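Long-range contacts in cytochrome P450 monooxygenase (Rhodococcus sp. ECU0066, PDB 6KBH), which probably acts as a self-sufficient monooxygenase, carrying heme, FMN and a [2Fe-2S] cluster in a single polypeptide: residues R166-T170 and W443-N448; G171-D177 and D437-W443; L299-W305 and L414-L419. One frame throughout, in Å; residues are numbered along the deposited sequence.

Interaction 1 of 3, residues R166-T170 and W443-N448; sequences RFIDT and WDPARN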
loop_
_atom_site.group_PDB
_atom_site.type_symbol
_atom_site.label_atom_id
_atom_site.label_comp_id
_atom_site.label_asym_id
_atom_site.label_seq_id
_atom_site.Cartn_x
_atom_site.Cartn_y
_atom_site.Cartn_z
ATOM N N ARG A 166 14.019 -18.688 20.485
ATOM C CA ARG A 166 13.866 -19.356 21.774
ATOM C C ARG A 166 13.110 -20.668 21.621
ATOM O O ARG A 166 13.426 -21.657 22.292
ATOM C CB ARG A 166 13.146 -18.438 22.760
ATOM C CG ARG A 166 13.734 -17.049 22.841
ATOM C CD ARG A 166 13.120 -16.256 23.976
ATOM N NE ARG A 166 13.513 -14.852 23.914
ATOM C CZ ARG A 166 13.252 -13.960 24.862
ATOM N NH1 ARG A 166 12.594 -14.322 25.956
ATOM N NH2 ARG A 166 13.651 -12.704 24.717
ATOM N N PHE A 167 12.115 -20.694 20.735
ATOM C CA PHE A 167 11.271 -21.863 20.525
ATOM C C PHE A 167 11.522 -22.523 19.172
ATOM O O PHE A 167 10.701 -23.326 18.718
ATOM C CB PHE A 167 9.798 -21.470 20.698
ATOM C CG PHE A 167 9.346 -20.323 19.817
ATOM C CD1 PHE A 167 9.452 -20.380 18.436
ATOM C CD2 PHE A 167 8.814 -19.178 20.388
ATOM C CE1 PHE A 167 9.034 -19.320 17.643
ATOM C CE2 PHE A 167 8.396 -18.117 19.604
ATOM C CZ PHE A 167 8.502 -18.187 18.235
ATOM N N ILE A 168 12.655 -22.218 18.535
ATOM C CA ILE A 168 12.918 -22.672 17.169
ATOM C C ILE A 168 13.075 -24.186 17.100
ATOM O O ILE A 168 12.700 -24.813 16.101
ATOM C CB ILE A 168 14.168 -21.961 16.627
ATOM C CG1 ILE A 168 14.666 -22.612 15.338
ATOM C CG2 ILE A 168 15.281 -22.041 17.632
ATOM C CD1 ILE A 168 13.762 -22.420 14.185
ATOM N N ASP A 169 13.632 -24.799 18.139
ATOM C CA ASP A 169 14.016 -26.201 18.089
ATOM C C ASP A 169 12.996 -27.127 18.734
ATOM O O ASP A 169 13.222 -28.341 18.774
ATOM C CB ASP A 169 15.383 -26.382 18.752
ATOM C CG ASP A 169 16.503 -25.731 17.961
ATOM O OD1 ASP A 169 16.436 -25.752 16.714
ATOM O OD2 ASP A 169 17.443 -25.192 18.581
ATOM N N THR A 170 11.877 -26.595 19.230
ATOM C CA THR A 170 10.905 -27.426 19.932
ATOM C C THR A 170 10.005 -28.205 18.980
ATOM O O THR A 170 9.537 -29.294 19.331
ATOM C CB THR A 170 10.042 -26.565 20.855
ATOM O OG1 THR A 170 9.222 -25.692 20.069
ATOM C CG2 THR A 170 10.916 -25.733 21.782
ATOM N N TRP A 443 6.052 -28.344 13.886
ATOM C CA TRP A 443 6.968 -28.460 12.757
ATOM C C TRP A 443 8.029 -29.493 13.109
ATOM O O TRP A 443 8.160 -29.909 14.262
ATOM C CB TRP A 443 7.608 -27.115 12.388
ATOM C CG TRP A 443 8.641 -26.636 13.356
ATOM C CD1 TRP A 443 9.990 -26.842 13.296
ATOM C CD2 TRP A 443 8.408 -25.857 14.529
ATOM N NE1 TRP A 443 10.609 -26.242 14.366
ATOM C CE2 TRP A 443 9.657 -25.628 15.137
ATOM C CE3 TRP A 443 7.261 -25.333 15.129
ATOM C CZ2 TRP A 443 9.786 -24.901 16.314
ATOM C CZ3 TRP A 443 7.394 -24.615 16.291
ATOM C CH2 TRP A 443 8.645 -24.403 16.874
ATOM N N ASP A 444 8.783 -29.906 12.090
ATOM C CA ASP A 444 9.855 -30.875 12.271
ATOM C C ASP A 444 11.150 -30.131 12.576
ATOM O O ASP A 444 11.710 -29.492 11.671
ATOM C CB ASP A 444 10.013 -31.738 11.026
ATOM C CG ASP A 444 10.911 -32.940 11.254
ATOM O OD1 ASP A 444 11.543 -33.027 12.329
ATOM O OD2 ASP A 444 10.983 -33.802 10.355
ATOM N N PRO A 445 11.670 -30.192 13.805
ATOM C CA PRO A 445 12.838 -29.357 14.141
ATOM C C PRO A 445 14.095 -29.715 13.371
ATOM O O PRO A 445 14.809 -28.812 12.920
ATOM C CB PRO A 445 13.012 -29.590 15.650
ATOM C CG PRO A 445 11.693 -30.128 16.117
ATOM C CD PRO A 445 11.166 -30.931 14.973
ATOM N N ALA A 446 14.410 -31.005 13.222
ATOM C CA ALA A 446 15.625 -31.379 12.502
ATOM C C ALA A 446 15.620 -30.835 11.079
ATOM O O ALA A 446 16.681 -30.518 10.529
ATOM C CB ALA A 446 15.786 -32.898 12.487
ATOM N N ARG A 447 14.435 -30.692 10.493
ATOM C CA ARG A 447 14.242 -30.379 9.085
ATOM C C ARG A 447 14.266 -28.883 8.782
ATOM O O ARG A 447 14.050 -28.500 7.627
ATOM C CB ARG A 447 12.916 -30.992 8.621
ATOM C CG ARG A 447 12.653 -30.985 7.131
ATOM C CD ARG A 447 11.449 -31.833 6.839
ATOM N NE ARG A 447 11.789 -33.242 6.975
ATOM C CZ ARG A 447 11.863 -34.084 5.953
ATOM N NH1 ARG A 447 11.599 -33.660 4.726
ATOM N NH2 ARG A 447 12.186 -35.354 6.158
ATOM N N ASN A 448 14.515 -28.030 9.775
ATOM C CA ASN A 448 14.641 -26.609 9.495
ATOM C C ASN A 448 15.649 -26.406 8.366
ATOM O O ASN A 448 16.777 -26.913 8.456
ATOM C CB ASN A 448 15.107 -25.821 10.725
ATOM C CG ASN A 448 14.245 -26.052 11.952
ATOM O OD1 ASN A 448 14.757 -26.167 13.067
ATOM N ND2 ASN A 448 12.937 -26.108 11.761
#
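Residues F167-T170, in the loop leading from helix 153-164 to strand 172-174, meet W443, P445 and N448 of the loop after strand 440-442 in a loop-to-loop contact built on an indole edge. W443 presents the rim of its ring to two successive carbonyls: CH2 lies 3.0 Å from F167 O, and NE1 donates to I168 O at 3.1 Å. That bond is weak and well bent, 125° at the hydrogen. The indole turns this way because its CG sits between the backbone N and the carbonyl carbon of W443 (chi1 73°). F167 CD1 adds a looser apolar contact, 4.4 Å from W443 CH2. T170 OG1 also comes near CH2, but the hydroxyl is engaged with H172 O. P445 supplies the second patch: CB rests 3.4 Å from D169 O, and CG leans on T170 C. N448 turns back toward the opposing loop, where the end of its amide comes near the methyl tip CD1 of I168. P445 and N448 are the ends of a type I beta turn, closed by N448 N to P445 O, so both reach the same loop from one compact bend. Outside the two segments, L414 touches I168, W443 and N448. The contact is a packing of connecting loops at the end of the small antiparallel sheet, the beta-3 sheet of the cytochrome P450 fold.

Interaction 2 of 3, residues G171-D177 and D437-W443; sequences GHVDLVD and DHVWVRW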
loop_
_atom_site.group_PDB
_atom_site.type_symbol
_atom_site.label_atom_id
_atom_site.label_comp_id
_atom_site.label_asym_id
_atom_site.label_seq_id
_atom_site.Cartn_x
_atom_site.Cartn_y
_atom_site.Cartn_z
ATOM N N GLY A 171 9.751 -27.676 17.785
ATOM C CA GLY A 171 8.757 -28.259 16.910
ATOM C C GLY A 171 7.330 -28.000 17.327
ATOM O O GLY A 171 6.415 -28.594 16.748
ATOM N N HIS A 172 7.112 -27.129 18.311
ATOM C CA HIS A 172 5.802 -26.968 18.928
ATOM C C HIS A 172 5.813 -25.692 19.757
ATOM O O HIS A 172 6.681 -25.523 20.619
ATOM C CB HIS A 172 5.475 -28.193 19.792
ATOM C CG HIS A 172 4.459 -27.935 20.862
ATOM N ND1 HIS A 172 4.805 -27.553 22.140
ATOM C CD2 HIS A 172 3.108 -28.028 20.850
ATOM C CE1 HIS A 172 3.710 -27.409 22.865
ATOM N NE2 HIS A 172 2.667 -27.691 22.106
ATOM N N VAL A 173 4.854 -24.801 19.499
ATOM C CA VAL A 173 4.806 -23.508 20.174
ATOM C C VAL A 173 3.407 -22.941 20.003
ATOM O O VAL A 173 2.737 -23.198 19.000
ATOM C CB VAL A 173 5.885 -22.543 19.613
ATOM C CG1 VAL A 173 5.764 -22.426 18.113
ATOM C CG2 VAL A 173 5.783 -21.164 20.246
ATOM N N ASP A 174 2.953 -22.182 21.001
ATOM C CA ASP A 174 1.867 -21.233 20.796
ATOM C C ASP A 174 2.491 -19.943 20.296
ATOM O O ASP A 174 3.149 -19.227 21.058
ATOM C CB ASP A 174 1.067 -20.968 22.065
ATOM C CG ASP A 174 0.074 -19.835 21.880
ATOM O OD1 ASP A 174 -0.661 -19.867 20.870
ATOM O OD2 ASP A 174 0.029 -18.918 22.727
ATOM N N LEU A 175 2.289 -19.651 19.014
ATOM C CA LEU A 175 2.854 -18.435 18.447
ATOM C C LEU A 175 2.391 -17.202 19.217
ATOM O O LEU A 175 3.199 -16.314 19.514
ATOM C CB LEU A 175 2.481 -18.341 16.967
ATOM C CG LEU A 175 2.998 -19.421 16.011
ATOM C CD1 LEU A 175 2.465 -19.215 14.601
ATOM C CD2 LEU A 175 4.519 -19.468 16.008
ATOM N N VAL A 176 1.112 -17.169 19.611
ATOM C CA VAL A 176 0.533 -15.980 20.242
ATOM C C VAL A 176 1.316 -15.598 21.494
ATOM O O VAL A 176 1.912 -14.519 21.570
ATOM C CB VAL A 176 -0.955 -16.206 20.567
ATOM C CG1 VAL A 176 -1.515 -15.023 21.351
ATOM C CG2 VAL A 176 -1.756 -16.429 19.297
ATOM N N ASP A 177 1.337 -16.488 22.489
ATOM C CA ASP A 177 1.892 -16.125 23.790
ATOM C C ASP A 177 3.401 -15.929 23.725
ATOM O O ASP A 177 3.939 -15.009 24.352
ATOM C CB ASP A 177 1.546 -17.188 24.831
ATOM C CG ASP A 177 0.157 -17.011 25.401
ATOM O OD1 ASP A 177 -0.308 -15.855 25.493
ATOM O OD2 ASP A 177 -0.466 -18.030 25.761
ATOM N N ASP A 437 -6.946 -16.441 21.118
ATOM C CA ASP A 437 -6.186 -16.584 22.353
ATOM C C ASP A 437 -4.881 -17.321 22.096
ATOM O O ASP A 437 -3.848 -17.003 22.699
ATOM C CB ASP A 437 -7.022 -17.323 23.400
ATOM C CG ASP A 437 -8.261 -16.554 23.799
ATOM O OD1 ASP A 437 -8.254 -15.312 23.672
ATOM O OD2 ASP A 437 -9.240 -17.189 24.241
ATOM N N HIS A 438 -4.907 -18.302 21.197
ATOM C CA HIS A 438 -3.733 -19.101 20.895
ATOM C C HIS A 438 -3.801 -19.576 19.453
ATOM O O HIS A 438 -4.884 -19.783 18.901
ATOM C CB HIS A 438 -3.611 -20.323 21.814
ATOM C CG HIS A 438 -3.699 -19.996 23.269
ATOM N ND1 HIS A 438 -2.783 -19.190 23.907
ATOM C CD2 HIS A 438 -4.602 -20.362 24.211
ATOM C CE1 HIS A 438 -3.114 -19.074 25.181
ATOM N NE2 HIS A 438 -4.213 -19.777 25.391
ATOM N N VAL A 439 -2.627 -19.745 18.855
ATOM C CA VAL A 439 -2.473 -20.517 17.630
ATOM C C VAL A 439 -1.348 -21.517 17.888
ATOM O O VAL A 439 -0.239 -21.131 18.277
ATOM C CB VAL A 439 -2.221 -19.621 16.396
ATOM C CG1 VAL A 439 -0.768 -19.260 16.197
ATOM C CG2 VAL A 439 -2.784 -20.264 15.142
ATOM N N TRP A 440 -1.668 -22.803 17.788
ATOM C CA TRP A 440 -0.745 -23.871 18.145
ATOM C C TRP A 440 -0.202 -24.485 16.865
ATOM O O TRP A 440 -0.973 -24.937 16.011
ATOM C CB TRP A 440 -1.433 -24.927 19.010
ATOM C CG TRP A 440 -1.803 -24.436 20.385
ATOM C CD1 TRP A 440 -3.042 -24.051 20.812
ATOM C CD2 TRP A 440 -0.925 -24.280 21.510
ATOM N NE1 TRP A 440 -2.989 -23.663 22.129
ATOM C CE2 TRP A 440 -1.703 -23.794 22.581
ATOM C CE3 TRP A 440 0.441 -24.502 21.714
ATOM C CZ2 TRP A 440 -1.160 -23.527 23.838
ATOM C CZ3 TRP A 440 0.977 -24.239 22.965
ATOM C CH2 TRP A 440 0.178 -23.755 24.009
ATOM N N VAL A 441 1.120 -24.498 16.730
ATOM C CA VAL A 441 1.768 -24.901 15.490
ATOM C C VAL A 441 2.832 -25.947 15.789
ATOM O O VAL A 441 3.576 -25.839 16.771
ATOM C CB VAL A 441 2.380 -23.693 14.752
ATOM C CG1 VAL A 441 1.283 -22.744 14.301
ATOM C CG2 VAL A 441 3.363 -22.972 15.640
ATOM N N ARG A 442 2.885 -26.967 14.942
ATOM C CA ARG A 442 3.921 -27.984 14.965
ATOM C C ARG A 442 4.844 -27.801 13.767
ATOM O O ARG A 442 4.480 -27.178 12.766
ATOM C CB ARG A 442 3.309 -29.390 14.940
ATOM C CG ARG A 442 2.756 -29.741 13.575
ATOM C CD ARG A 442 2.490 -31.222 13.364
ATOM N NE ARG A 442 1.721 -31.825 14.442
ATOM C CZ ARG A 442 0.560 -32.447 14.264
ATOM N NH1 ARG A 442 0.032 -32.533 13.049
ATOM N NH2 ARG A 442 -0.078 -32.975 15.298
ATOM N N TRP A 443 6.052 -28.344 13.886
ATOM C CA TRP A 443 6.968 -28.460 12.757
ATOM C C TRP A 443 8.029 -29.493 13.109
ATOM O O TRP A 443 8.160 -29.909 14.262
ATOM C CB TRP A 443 7.608 -27.115 12.388
ATOM C CG TRP A 443 8.641 -26.636 13.356
ATOM C CD1 TRP A 443 9.990 -26.842 13.296
ATOM C CD2 TRP A 443 8.408 -25.857 14.529
ATOM N NE1 TRP A 443 10.609 -26.242 14.366
ATOM C CE2 TRP A 443 9.657 -25.628 15.137
ATOM C CE3 TRP A 443 7.261 -25.333 15.129
ATOM C CZ2 TRP A 443 9.786 -24.901 16.314
ATOM C CZ3 TRP A 443 7.394 -24.615 16.291
ATOM C CH2 TRP A 443 8.645 -24.403 16.874
#
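Strands 172-174 and 440-442 pair antiparallel in the small beta-3 sheet of the P450 fold, with D174 passing directly into helix 175-180. V173 and V441 form the hydrogen-bonded pair, V441 N to V173 O at 3.1 Å and V173 N to V441 O in return, both nearly along the C=O axis. The buried face is tight. V173 CG1 lies 3.5 Å from V441 CG2, their side chains side by side, and L175 crosses V441 at about a right angle while setting CB and CD1 against V439 CG1. Helix 284-300 closes over this layer through L295 and L299. At the G171 end, the W443 ring lies flat on the main chain: G171 CA stands 3.4 Å from the centroid of its six-membered ring, 15° off the normal, while V173 CG1 meets the ring edge. With an alanine at W443, the G171-H172 backbone would probably lose the ring lying over it, V173 CG1 would face a gap, and I168 O would lose its weak N-H partner. The opposite face, with H172, W440 and R442, is looser and more exposed. The H172 and W440 rings are near parallel but slid apart, 5.6 Å between centroids, so they barely overlap; R442 turns away to a salt bridge with E418. D174 shares this face but is buried, its CB over the six-membered ring of W440. With CG anti to the backbone N (chi1 172°), its carboxylate binds on two fronts. OD1 accepts V439 N at 2.8 Å. D174 is also the helix N-cap: its OD2 takes a weak bond from H438 ND1 and accepts D177 N at 2.8 Å, from above the carboxylate plane.

Interaction 3 of 3, residues L299-W305 and L414-L419; sequences LEHRDVW and LPHMEL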
loop_
_atom_site.group_PDB
_atom_site.type_symbol
_atom_site.label_atom_id
_atom_site.label_comp_id
_atom_site.label_asym_id
_atom_site.label_seq_id
_atom_site.Cartn_x
_atom_site.Cartn_y
_atom_site.Cartn_z
ATOM N N LEU A 299 -2.133 -20.754 7.483
ATOM C CA LEU A 299 -1.958 -22.179 7.737
ATOM C C LEU A 299 -3.234 -22.983 7.510
ATOM O O LEU A 299 -3.179 -24.218 7.555
ATOM C CB LEU A 299 -1.445 -22.389 9.161
ATOM C CG LEU A 299 -0.098 -21.729 9.456
ATOM C CD1 LEU A 299 0.305 -21.951 10.903
ATOM C CD2 LEU A 299 0.977 -22.241 8.505
ATOM N N GLU A 300 -4.370 -22.323 7.267
ATOM C CA GLU A 300 -5.591 -23.028 6.891
ATOM C C GLU A 300 -5.597 -23.380 5.408
ATOM O O GLU A 300 -5.953 -24.504 5.036
ATOM C CB GLU A 300 -6.817 -22.186 7.242
ATOM C CG GLU A 300 -7.183 -22.213 8.715
ATOM C CD GLU A 300 -8.491 -21.504 8.998
ATOM O OE1 GLU A 300 -8.971 -20.765 8.111
ATOM O OE2 GLU A 300 -9.043 -21.692 10.102
ATOM N N HIS A 301 -5.220 -22.432 4.550
ATOM C CA HIS A 301 -4.965 -22.696 3.134
ATOM C C HIS A 301 -3.455 -22.850 2.995
ATOM O O HIS A 301 -2.733 -21.873 2.810
ATOM C CB HIS A 301 -5.477 -21.569 2.239
ATOM C CG HIS A 301 -6.834 -21.047 2.601
ATOM N ND1 HIS A 301 -7.041 -20.158 3.634
ATOM C CD2 HIS A 301 -8.046 -21.252 2.032
ATOM C CE1 HIS A 301 -8.325 -19.856 3.701
ATOM N NE2 HIS A 301 -8.957 -20.506 2.740
ATOM N N ARG A 302 -2.957 -24.083 3.087
ATOM C CA ARG A 302 -1.507 -24.231 3.128
ATOM C C ARG A 302 -0.849 -24.103 1.757
ATOM O O ARG A 302 0.363 -23.871 1.691
ATOM C CB ARG A 302 -1.104 -25.562 3.766
ATOM C CG ARG A 302 0.282 -25.478 4.390
ATOM C CD ARG A 302 0.913 -26.825 4.656
ATOM N NE ARG A 302 2.359 -26.689 4.813
ATOM C CZ ARG A 302 2.968 -26.542 5.984
ATOM N NH1 ARG A 302 2.249 -26.497 7.092
ATOM N NH2 ARG A 302 4.288 -26.426 6.048
ATOM N N ASP A 303 -1.605 -24.247 0.666
ATOM C CA ASP A 303 -1.017 -24.033 -0.654
ATOM C C ASP A 303 -0.538 -22.595 -0.803
ATOM O O ASP A 303 0.590 -22.345 -1.245
ATOM C CB ASP A 303 -2.024 -24.383 -1.749
ATOM C CG ASP A 303 -3.379 -23.742 -1.526
ATOM O OD1 ASP A 303 -3.713 -23.451 -0.357
ATOM O OD2 ASP A 303 -4.104 -23.524 -2.518
ATOM N N VAL A 304 -1.381 -21.632 -0.423
ATOM C CA VAL A 304 -0.970 -20.235 -0.476
ATOM C C VAL A 304 0.096 -19.955 0.578
ATOM O O VAL A 304 0.938 -19.065 0.399
ATOM C CB VAL A 304 -2.198 -19.316 -0.331
ATOM C CG1 VAL A 304 -2.908 -19.571 0.958
ATOM C CG2 VAL A 304 -1.798 -17.879 -0.395
ATOM N N TRP A 305 0.095 -20.706 1.680
ATOM C CA TRP A 305 1.209 -20.631 2.619
ATOM C C TRP A 305 2.520 -20.988 1.932
ATOM O O TRP A 305 3.504 -20.242 2.013
ATOM C CB TRP A 305 0.958 -21.558 3.809
ATOM C CG TRP A 305 2.211 -21.997 4.507
ATOM C CD1 TRP A 305 2.902 -23.157 4.297
ATOM C CD2 TRP A 305 2.914 -21.293 5.536
ATOM N NE1 TRP A 305 3.994 -23.213 5.128
ATOM C CE2 TRP A 305 4.023 -22.083 5.901
ATOM C CE3 TRP A 305 2.713 -20.071 6.185
ATOM C CZ2 TRP A 305 4.927 -21.690 6.882
ATOM C CZ3 TRP A 305 3.613 -19.684 7.161
ATOM C CH2 TRP A 305 4.706 -20.490 7.500
ATOM N N LEU A 414 10.690 -21.565 9.033
ATOM C CA LEU A 414 9.804 -22.693 9.325
ATOM C C LEU A 414 8.691 -22.827 8.290
ATOM O O LEU A 414 7.506 -22.698 8.623
ATOM C CB LEU A 414 9.205 -22.560 10.724
ATOM C CG LEU A 414 10.100 -22.084 11.870
ATOM C CD1 LEU A 414 9.414 -22.279 13.209
ATOM C CD2 LEU A 414 11.396 -22.849 11.847
ATOM N N PRO A 415 9.027 -23.112 7.026
ATOM C CA PRO A 415 7.967 -23.391 6.046
ATOM C C PRO A 415 7.269 -24.714 6.289
ATOM O O PRO A 415 6.129 -24.888 5.843
ATOM C CB PRO A 415 8.714 -23.401 4.703
ATOM C CG PRO A 415 10.078 -22.850 4.994
ATOM C CD PRO A 415 10.357 -23.223 6.410
ATOM N N HIS A 416 7.920 -25.652 6.978
ATOM C CA HIS A 416 7.357 -26.951 7.322
ATOM C C HIS A 416 6.495 -26.904 8.582
ATOM O O HIS A 416 6.236 -27.948 9.197
ATOM C CB HIS A 416 8.482 -27.974 7.485
ATOM C CG HIS A 416 9.395 -27.683 8.633
ATOM N ND1 HIS A 416 9.914 -26.429 8.871
ATOM C CD2 HIS A 416 9.884 -28.484 9.609
ATOM C CE1 HIS A 416 10.679 -26.469 9.947
ATOM N NE2 HIS A 416 10.681 -27.705 10.412
ATOM N N MET A 417 6.064 -25.711 8.977
ATOM C CA MET A 417 5.200 -25.539 10.133
ATOM C C MET A 417 3.742 -25.703 9.726
ATOM O O MET A 417 3.314 -25.197 8.685
ATOM C CB MET A 417 5.427 -24.159 10.749
ATOM C CG MET A 417 4.375 -23.712 11.741
ATOM S SD MET A 417 4.335 -21.918 11.924
ATOM C CE MET A 417 5.844 -21.635 12.844
ATOM N N GLU A 418 2.975 -26.420 10.547
ATOM C CA GLU A 418 1.549 -26.579 10.295
ATOM C C GLU A 418 0.778 -26.427 11.597
ATOM O O GLU A 418 1.340 -26.485 12.693
ATOM C CB GLU A 418 1.215 -27.931 9.641
ATOM C CG GLU A 418 1.486 -29.146 10.499
ATOM C CD GLU A 418 1.161 -30.448 9.791
ATOM O OE1 GLU A 418 0.733 -30.400 8.619
ATOM O OE2 GLU A 418 1.334 -31.522 10.409
ATOM N N LEU A 419 -0.527 -26.228 11.450
ATOM C CA LEU A 419 -1.407 -26.097 12.600
ATOM C C LEU A 419 -1.649 -27.453 13.246
ATOM O O LEU A 419 -1.834 -28.463 12.560
ATOM C CB LEU A 419 -2.742 -25.482 12.179
ATOM C CG LEU A 419 -2.830 -23.962 12.066
ATOM C CD1 LEU A 419 -4.143 -23.553 11.415
ATOM C CD2 LEU A 419 -2.689 -23.335 13.433
#
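The junction between helix 284-300, the C-terminal part of the P450 I-helix, and helix 302-310, the J-helix, packs L299, R302 and W305 against P415, M417 and L419 in the segment that follows helix 396-413. W305 supplies a polar link: NE1 donates to P415 O at 2.8 Å, 155° at the hydrogen. The carbonyl oxygen lies in the indole plane, while the donor is tilted 17° from the carbonyl plane. Farther round the same ring edge, CZ2 comes within 3.3 Å of L414 O. R302 runs extended from CG to NE, carrying its guanidinium across to the chain, where NH1 donates to M417 O; the modelled length is very short, so its exact value is doubtful. These carbonyls are brought together by the type I turn L414-M417, which leads into strand 418-419, an edge of the three-stranded beta-3 sheet. E418 reaches across R302 at about a right angle, with OE1 4.5 Å from NH1 and well out of the guanidinium plane; this is probably only a charge attraction, and the carboxylate has its salt bridge with R442. The apolar half lies on L299. Its CB sits 3.6 Å from L419 CG, the two leucines crossing at a slant, and its CD1 faces M417 SD at 4.2 Å. The other methyl, CD2, stands 3.6 Å above one face of W305, toward the rim. V441 of the neighbouring strand touches L299, M417 and L419 alike.

In the fold
From the N terminus, the chain leaves helix 153-164 and enters residues 166-170, then strand 172-174, whose partners lie more than 260 residues on, at 437-448. Interaction 1 closes the widest loop; interaction 2 closes a slightly shorter one within it, and interaction 3, between 299-305 and 414-419, is enclosed by both. None cross. W443 belongs to interactions 1 and 2 and carries one into the other. Strand 440-442 is the middle of the three-stranded sheet, with 172-174 on one side and 418-419 on the other, linking interactions 2 and 3. H416 of interaction 3 also meets D444 and W443. Together they tie the helix 284-300/302-310 junction to the sheet and its loops.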